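PDB 2WW2: alpha-1,2-mannosidase from Bacteroides thetaiotaomicron, which hydrolyses alpha-mannosidic linkages with inversion at the anomeric carbon, as a calcium-dependent enzyme of glycoside hydrolase family 92. Local coordinates for residues A33-M38 with E265-Y270; S125-G130 with Q257-K262; C378-N383 with T448-Y453. One frame throughout, in Å; residues are numbered along the deposited sequence.

Interaction 1. Residues A33-M38 with E265-Y270; sequences AVPWGM and EQWNNY
A type II beta turn running from Val34 to Gly37 presents Pro35 and Trp36 to Trp267 and Tyr270 on helix 256-271, in the region where the beta-rich N-terminal part of this family 92 enzyme meets its helical catalytic part. Proline suits the second position of the turn, where its ring holds phi near the value the turn requires; Trp36, at the third, takes the left-handed conformation usual there. The turn is closed by Gly37 N bonding to Val34 O at 3.0 Å.

The pyrrolidine ring lies flat over one face of the Trp267 indole. Pro35 CG stands 3.7 Å from the centroid of the six-membered ring and only 5° off its normal, a CH-pi contact, while Pro35 CD comes within 3.8 Å of Trp267 CE2. The same CG also reaches Tyr270 CD2 at 3.8 Å, so the proline is wedged between two aromatic residues three positions apart on the helix. Beyond it, Trp36 meets Tyr270 in a T-shaped stack with the planes at 85°: the indole supplies the edge and the phenol ring the face, with Trp36 CZ3 lying 3.7 Å from Tyr270 CE1. Tyr270 has its CG anti to its own carbonyl carbon, which turns the ring's face to the Trp36 edge. Phe342 makes another edge-to-face contact with Trp36, and the Trp267 ring also meets Tyr292, extending the aromatic cluster.

A buried indole N-H needs an acceptor, and Trp267 finds one in the backbone just before the turn. Its NE1 donates to Ala33 O at 2.7 Å, nearly straight at 165°, with the oxygen close to the indole plane but the donor standing above the carbonyl plane of Ala33.

Interaction 2. Residues S125-G130 with Q257-K262; sequences SATSRG and QLISGK
Van der Waals packing of Ile259 against the end of strand 121-126 forms the body of this contact. Ile259 points its CG2 methyl, anti to its backbone N, into the backbone of the strand, where it lies 3.5 Å from Ser125 O and equally 3.5 Å from Ala126 O. The methyl CG2 of Thr127 completes the seat with an apolar contact, 3.7 Å from Ile259 CG2, the two branched chains crossing at a slant. A beta-branched residue fits here because one branch packs against the two carbonyl oxygens while the other, ending in CD1, also reaches the threonine methyl. Ser125 packs beside it, its OG 3.2 Å from Ser260 CB. A small side chain suits this spot, where the helix backbone comes close, and the hydroxyl is satisfied by Tyr110 O.

Polar linkage between the segments runs through a water, which donates to Ala126 O at 2.8 Å and to Ile259 O at 2.9 Å, joining two carbonyls that could not bond to each other.

Within 125-130 the chain turns back on itself. Thr127 N donates to Gly130 O at 2.8 Å, and Gly130 N returns a bond of 2.8 Å to Thr127 OG1, an ST motif. The threonine hydroxyl is further paired with Glu250, whose carboxylate also forms a salt bridge with Arg129 at the bend.

The strand end, Ser125 to Thr127, thus packs against helix 256-271, and beyond it Ser128 and Arg129 form the tip of a tight beta hairpin linking antiparallel strands 121-126 and 130-136 of the N-terminal beta domain.

Interaction 3. Residues C378-N383 with T448-Y453; sequences CMIGNN and TLEYAY
Glu450 O accepts a hydrogen bond of 2.8 Å from a water that in turn takes the N-H of Asn382 at 2.8 Å, tying the loop before helix 383-393 to helix 444-465. A second water links Gly381 N, from which it accepts at 3.0 Å, to Tyr451 OH, to which it donates at 2.8 Å. That hydroxyl is also bonded to Asp425 O, which helps fix the phenol ring.

Gly381 brings the loop close to the helix. Its CA rests 3.9 Å from Glu450 CB and, at the edge of the phenol ring, 4.0 Å from Tyr451 CE1. A phi of 98° would force any side chain against the carbonyl of Ile380, and the Glu450 carboxylate would crowd it as well, so glycine suits both the backbone angles and the close approach of the helix.

Glu450 bends at its second torsion (chi2 -81°), so that its aliphatic part runs past Ile380, CD1 meeting Glu450 CG at 3.7 Å, while its carboxylate turns toward Asn383. The asparagine amide stands across that carboxylate, planes 80° apart, with Asn383 CG 3.7 Å from Glu450 OE1, and its far end reaches the edge of the Tyr453 ring. With an alanine here in place of Asn383, the Glu450 carboxylate would probably lose this polar neighbour, and a gap would be likely to open beside Tyr453.

Inside the helical catalytic domain, then, an irregular loop is joined to a helix by close packing and two bridging waters. The N-H groups of Gly381 and Asn382 are each taken up by one of these waters, and Glu450 OE2 forms a salt bridge with Arg336, which is likely to hold the carboxylate in place.

Overall arrangement
Interactions 1 and 2 form one continuous region. Both rest on helix 256-271, their centres are 10 Å apart, and Val34 CG2 touches Ser128 OG at 3.4 Å, so the turn 33-38 and the hairpin 125-130 pack against each other as well as on the helix. Together they join the N-terminal beta domain to helix 256-271. Interaction 3 lies on the opposite side of the chain's centre, within the catalytic part, between a loop and helix 444-465: its centre is 31 Å from that of interaction 1 and 39 Å from that of interaction 2, with nearest atoms about 16 and 24 Å away. None of the three includes a sodium ligand.

Interaction 1. Residues A33-M38 with E265-Y270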
# COMPACT_ATOMS: atom_id res chain seq x y z
N ALA A 33 -29.80 -4.12 28.75
CA ALA A 33 -30.56 -5.33 28.49
C ALA A 33 -30.32 -6.36 29.59
O ALA A 33 -29.52 -6.13 30.49
CB ALA A 33 -30.12 -5.95 27.13
N VAL A 34 -31.01 -7.49 29.49
CA VAL A 34 -30.55 -8.71 30.16
C VAL A 34 -30.20 -9.67 29.02
O VAL A 34 -30.60 -9.44 27.88
CB VAL A 34 -31.59 -9.33 31.13
CG1 VAL A 34 -31.82 -8.41 32.33
CG2 VAL A 34 -32.94 -9.62 30.42
N PRO A 35 -29.46 -10.74 29.32
CA PRO A 35 -29.00 -11.59 28.22
C PRO A 35 -30.15 -12.12 27.36
O PRO A 35 -31.18 -12.57 27.88
CB PRO A 35 -28.29 -12.74 28.95
CG PRO A 35 -27.77 -12.06 30.23
CD PRO A 35 -28.89 -11.15 30.62
N TRP A 36 -29.95 -12.07 26.04
CA TRP A 36 -30.96 -12.48 25.03
C TRP A 36 -32.34 -11.81 25.19
O TRP A 36 -33.35 -12.35 24.75
CB TRP A 36 -31.13 -14.01 25.00
CG TRP A 36 -29.81 -14.72 24.89
CD1 TRP A 36 -29.04 -14.88 23.76
CD2 TRP A 36 -29.08 -15.32 25.97
NE1 TRP A 36 -27.88 -15.57 24.08
CE2 TRP A 36 -27.88 -15.84 25.43
CE3 TRP A 36 -29.34 -15.48 27.33
CZ2 TRP A 36 -26.94 -16.51 26.21
CZ3 TRP A 36 -28.39 -16.15 28.12
CH2 TRP A 36 -27.20 -16.64 27.55
N GLY A 37 -32.39 -10.66 25.84
CA GLY A 37 -33.68 -10.04 26.12
C GLY A 37 -34.46 -9.67 24.86
O GLY A 37 -33.89 -9.21 23.88
N MET A 38 -35.78 -9.85 24.92
CA MET A 38 -36.64 -9.55 23.78
C MET A 38 -36.57 -8.08 23.39
O MET A 38 -36.56 -7.77 22.22
CB MET A 38 -38.09 -9.93 24.08
CG MET A 38 -39.03 -9.72 22.86
SD MET A 38 -40.73 -10.23 23.23
CE MET A 38 -41.38 -8.73 23.92
N GLU A 265 -27.58 -8.65 38.79
CA GLU A 265 -27.50 -10.05 39.23
C GLU A 265 -27.57 -11.02 38.05
O GLU A 265 -26.80 -11.97 37.99
CB GLU A 265 -28.59 -10.37 40.26
CG GLU A 265 -28.56 -11.82 40.71
CD GLU A 265 -29.50 -12.06 41.87
OE1 GLU A 265 -30.72 -11.89 41.69
OE2 GLU A 265 -29.01 -12.44 42.96
N GLN A 266 -28.46 -10.76 37.10
CA GLN A 266 -28.52 -11.62 35.91
C GLN A 266 -27.19 -11.62 35.14
O GLN A 266 -26.67 -12.68 34.76
CB GLN A 266 -29.66 -11.18 34.99
CG GLN A 266 -31.03 -11.47 35.61
CD GLN A 266 -31.20 -12.97 35.90
OE1 GLN A 266 -31.09 -13.80 35.00
NE2 GLN A 266 -31.45 -13.31 37.16
N TRP A 267 -26.64 -10.44 34.89
CA TRP A 267 -25.37 -10.39 34.16
C TRP A 267 -24.26 -11.10 34.94
O TRP A 267 -23.48 -11.87 34.36
CB TRP A 267 -24.98 -8.96 33.82
CG TRP A 267 -25.74 -8.46 32.63
CD1 TRP A 267 -26.79 -7.58 32.63
CD2 TRP A 267 -25.54 -8.86 31.27
NE1 TRP A 267 -27.24 -7.39 31.34
CE2 TRP A 267 -26.49 -8.17 30.49
CE3 TRP A 267 -24.65 -9.75 30.63
CZ2 TRP A 267 -26.60 -8.35 29.11
CZ3 TRP A 267 -24.73 -9.89 29.26
CH2 TRP A 267 -25.70 -9.20 28.51
N ASN A 268 -24.20 -10.88 36.24
CA ASN A 268 -23.16 -11.56 37.01
C ASN A 268 -23.32 -13.09 36.94
O ASN A 268 -22.33 -13.82 36.86
CB ASN A 268 -23.15 -11.07 38.46
CG ASN A 268 -22.42 -9.75 38.61
OD1 ASN A 268 -21.50 -9.46 37.86
ND2 ASN A 268 -22.82 -8.94 39.58
N ASN A 269 -24.56 -13.56 36.98
CA ASN A 269 -24.83 -15.00 36.87
C ASN A 269 -24.34 -15.58 35.54
O ASN A 269 -23.65 -16.60 35.51
CB ASN A 269 -26.33 -15.28 37.05
CG ASN A 269 -26.80 -15.14 38.52
OD1 ASN A 269 -25.98 -15.01 39.44
ND2 ASN A 269 -28.11 -15.20 38.73
N TYR A 270 -24.74 -14.96 34.44
CA TYR A 270 -24.39 -15.47 33.11
C TYR A 270 -22.91 -15.23 32.76
O TYR A 270 -22.24 -16.14 32.26
CB TYR A 270 -25.33 -14.93 32.03
CG TYR A 270 -26.71 -15.58 32.08
CD1 TYR A 270 -26.91 -16.85 31.54
CD2 TYR A 270 -27.78 -14.95 32.70
CE1 TYR A 270 -28.16 -17.47 31.61
CE2 TYR A 270 -29.02 -15.57 32.78
CZ TYR A 270 -29.20 -16.81 32.23
OH TYR A 270 -30.43 -17.39 32.31

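Interaction 2. Residues S125-G130 with Q257-K262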
# COMPACT_ATOMS: atom_id res chain seq x y z
N SER A 125 -33.00 1.10 33.32
CA SER A 125 -32.52 -0.26 33.46
C SER A 125 -33.57 -1.15 32.82
O SER A 125 -34.75 -0.82 32.85
CB SER A 125 -32.36 -0.61 34.95
OG SER A 125 -31.24 0.09 35.50
N ALA A 126 -33.15 -2.26 32.22
CA ALA A 126 -34.09 -3.09 31.48
C ALA A 126 -34.33 -4.44 32.15
O ALA A 126 -33.46 -4.98 32.84
CB ALA A 126 -33.57 -3.30 30.05
N THR A 127 -35.51 -5.01 31.92
CA THR A 127 -35.75 -6.41 32.21
C THR A 127 -35.75 -7.05 30.82
O THR A 127 -35.37 -6.39 29.85
CB THR A 127 -37.12 -6.61 32.90
OG1 THR A 127 -38.17 -6.11 32.05
CG2 THR A 127 -37.17 -5.86 34.26
N SER A 128 -36.18 -8.31 30.70
CA SER A 128 -36.24 -8.97 29.38
C SER A 128 -37.13 -8.19 28.41
O SER A 128 -36.79 -8.03 27.23
CB SER A 128 -36.81 -10.39 29.52
OG SER A 128 -35.90 -11.22 30.24
N ARG A 129 -38.27 -7.73 28.90
CA ARG A 129 -39.28 -7.13 28.03
C ARG A 129 -39.70 -5.71 28.44
O ARG A 129 -40.42 -5.05 27.72
CB ARG A 129 -40.49 -8.07 27.94
CG ARG A 129 -40.09 -9.44 27.38
CD ARG A 129 -41.26 -10.47 27.40
NE ARG A 129 -40.73 -11.78 27.06
CZ ARG A 129 -40.09 -12.56 27.93
NH1 ARG A 129 -39.92 -12.16 29.19
NH2 ARG A 129 -39.62 -13.73 27.54
N GLY A 130 -39.20 -5.23 29.57
CA GLY A 130 -39.59 -3.88 30.00
C GLY A 130 -38.40 -3.05 30.43
O GLY A 130 -37.25 -3.50 30.32
N GLN A 257 -33.75 1.47 40.71
CA GLN A 257 -32.80 0.74 41.56
C GLN A 257 -33.12 -0.76 41.62
O GLN A 257 -32.21 -1.60 41.59
CB GLN A 257 -32.80 1.32 42.99
CG GLN A 257 -32.16 2.73 43.10
CD GLN A 257 -32.98 3.85 42.42
OE1 GLN A 257 -34.22 3.76 42.27
NE2 GLN A 257 -32.26 4.92 42.02
N LEU A 258 -34.40 -1.10 41.69
CA LEU A 258 -34.81 -2.50 41.74
C LEU A 258 -34.45 -3.23 40.44
O LEU A 258 -33.83 -4.30 40.47
CB LEU A 258 -36.31 -2.66 42.02
CG LEU A 258 -36.79 -4.11 42.22
CD1 LEU A 258 -36.23 -4.68 43.52
CD2 LEU A 258 -38.33 -4.23 42.23
N ILE A 259 -34.82 -2.63 39.30
CA ILE A 259 -34.56 -3.25 37.99
C ILE A 259 -33.05 -3.34 37.72
O ILE A 259 -32.54 -4.35 37.21
CB ILE A 259 -35.25 -2.46 36.85
CG1 ILE A 259 -36.76 -2.30 37.14
CG2 ILE A 259 -34.98 -3.12 35.45
CD1 ILE A 259 -37.50 -3.61 37.53
N SER A 260 -32.35 -2.28 38.07
CA SER A 260 -30.89 -2.25 37.96
C SER A 260 -30.23 -3.41 38.74
O SER A 260 -29.40 -4.14 38.19
CB SER A 260 -30.37 -0.90 38.45
OG SER A 260 -28.95 -0.85 38.40
N GLY A 261 -30.57 -3.54 40.03
CA GLY A 261 -30.04 -4.65 40.85
C GLY A 261 -30.35 -6.02 40.26
O GLY A 261 -29.50 -6.92 40.24
N LYS A 262 -31.57 -6.20 39.79
CA LYS A 262 -31.93 -7.47 39.18
C LYS A 262 -31.13 -7.76 37.90
O LYS A 262 -30.69 -8.88 37.69
CB LYS A 262 -33.42 -7.50 38.86
CG LYS A 262 -34.33 -7.55 40.07
CD LYS A 262 -35.78 -7.56 39.59
CE LYS A 262 -36.75 -7.84 40.72
NZ LYS A 262 -38.09 -8.09 40.11
O HOH W 1 -33.73 -6.26 35.32

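Interaction 3. Residues C378-N383 with T448-Y453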
# COMPACT_ATOMS: atom_id res chain seq x y z
N CYS A 378 -29.73 -11.11 3.06
CA CYS A 378 -28.42 -10.60 3.50
C CYS A 378 -27.44 -11.75 3.62
O CYS A 378 -27.79 -12.81 4.15
CB CYS A 378 -28.59 -9.92 4.86
SG CYS A 378 -27.12 -9.08 5.48
N MET A 379 -26.22 -11.56 3.12
CA MET A 379 -25.14 -12.56 3.20
C MET A 379 -25.48 -13.87 2.47
O MET A 379 -26.33 -13.88 1.58
CB MET A 379 -24.71 -12.85 4.65
CG MET A 379 -24.23 -11.61 5.44
SD MET A 379 -23.31 -10.43 4.38
CE MET A 379 -21.90 -11.36 3.85
N ILE A 380 -24.79 -14.94 2.83
CA ILE A 380 -24.81 -16.16 2.03
C ILE A 380 -24.74 -17.40 2.92
O ILE A 380 -24.57 -17.30 4.14
CB ILE A 380 -23.59 -16.21 1.06
CG1 ILE A 380 -22.29 -16.31 1.87
CG2 ILE A 380 -23.58 -14.99 0.09
CD1 ILE A 380 -21.04 -16.41 0.98
N GLY A 381 -24.85 -18.57 2.30
CA GLY A 381 -24.57 -19.83 2.99
C GLY A 381 -25.80 -20.55 3.52
O GLY A 381 -26.92 -20.04 3.42
N ASN A 382 -25.57 -21.74 4.08
CA ASN A 382 -26.63 -22.52 4.71
C ASN A 382 -26.19 -22.84 6.13
O ASN A 382 -26.25 -23.98 6.59
CB ASN A 382 -26.86 -23.84 3.93
CG ASN A 382 -27.48 -23.61 2.55
OD1 ASN A 382 -28.19 -22.61 2.30
ND2 ASN A 382 -27.23 -24.53 1.66
N ASN A 383 -25.74 -21.82 6.85
CA ASN A 383 -25.20 -22.07 8.16
C ASN A 383 -26.23 -22.32 9.26
O ASN A 383 -25.88 -22.72 10.38
CB ASN A 383 -24.18 -20.99 8.52
CG ASN A 383 -23.03 -20.95 7.53
OD1 ASN A 383 -22.81 -19.94 6.83
ND2 ASN A 383 -22.33 -22.07 7.42
N THR A 448 -20.04 -21.40 -3.06
CA THR A 448 -19.61 -22.78 -3.22
C THR A 448 -18.88 -23.26 -1.96
O THR A 448 -19.12 -24.38 -1.47
CB THR A 448 -18.64 -22.92 -4.42
OG1 THR A 448 -19.29 -22.48 -5.62
CG2 THR A 448 -18.22 -24.37 -4.62
N LEU A 449 -17.98 -22.43 -1.45
CA LEU A 449 -17.22 -22.81 -0.26
C LEU A 449 -18.10 -22.97 0.98
O LEU A 449 -17.94 -23.91 1.77
CB LEU A 449 -16.05 -21.82 -0.03
CG LEU A 449 -15.00 -21.82 -1.16
CD1 LEU A 449 -14.13 -20.55 -1.16
CD2 LEU A 449 -14.10 -23.08 -1.13
N GLU A 450 -19.05 -22.06 1.17
CA GLU A 450 -20.00 -22.19 2.28
C GLU A 450 -20.86 -23.46 2.10
O GLU A 450 -21.17 -24.15 3.07
CB GLU A 450 -20.91 -20.95 2.35
CG GLU A 450 -20.17 -19.63 2.65
CD GLU A 450 -19.87 -19.42 4.14
OE1 GLU A 450 -20.49 -20.13 4.96
OE2 GLU A 450 -19.01 -18.55 4.49
N TYR A 451 -21.24 -23.75 0.87
CA TYR A 451 -22.11 -24.91 0.62
C TYR A 451 -21.41 -26.25 0.84
O TYR A 451 -22.03 -27.21 1.32
CB TYR A 451 -22.67 -24.88 -0.80
CG TYR A 451 -23.51 -23.68 -1.17
CD1 TYR A 451 -24.01 -22.81 -0.20
CD2 TYR A 451 -23.81 -23.42 -2.50
CE1 TYR A 451 -24.78 -21.70 -0.57
CE2 TYR A 451 -24.59 -22.33 -2.88
CZ TYR A 451 -25.07 -21.48 -1.91
OH TYR A 451 -25.83 -20.39 -2.27
N ALA A 452 -20.14 -26.35 0.45
CA ALA A 452 -19.39 -27.60 0.66
C ALA A 452 -19.33 -27.92 2.16
O ALA A 452 -19.43 -29.07 2.59
CB ALA A 452 -17.99 -27.49 0.07
N TYR A 453 -19.18 -26.88 2.97
CA TYR A 453 -19.20 -27.03 4.43
C TYR A 453 -20.58 -27.46 4.96
O TYR A 453 -20.68 -28.38 5.81
CB TYR A 453 -18.77 -25.71 5.10
CG TYR A 453 -19.05 -25.69 6.60
CD1 TYR A 453 -18.38 -26.54 7.47
CD2 TYR A 453 -20.01 -24.82 7.14
CE1 TYR A 453 -18.64 -26.52 8.84
CE2 TYR A 453 -20.28 -24.80 8.49
CZ TYR A 453 -19.58 -25.64 9.34
OH TYR A 453 -19.86 -25.63 10.68
O HOH W 2 -26.07 -18.34 -0.43
O HOH W 3 -23.03 -22.84 4.75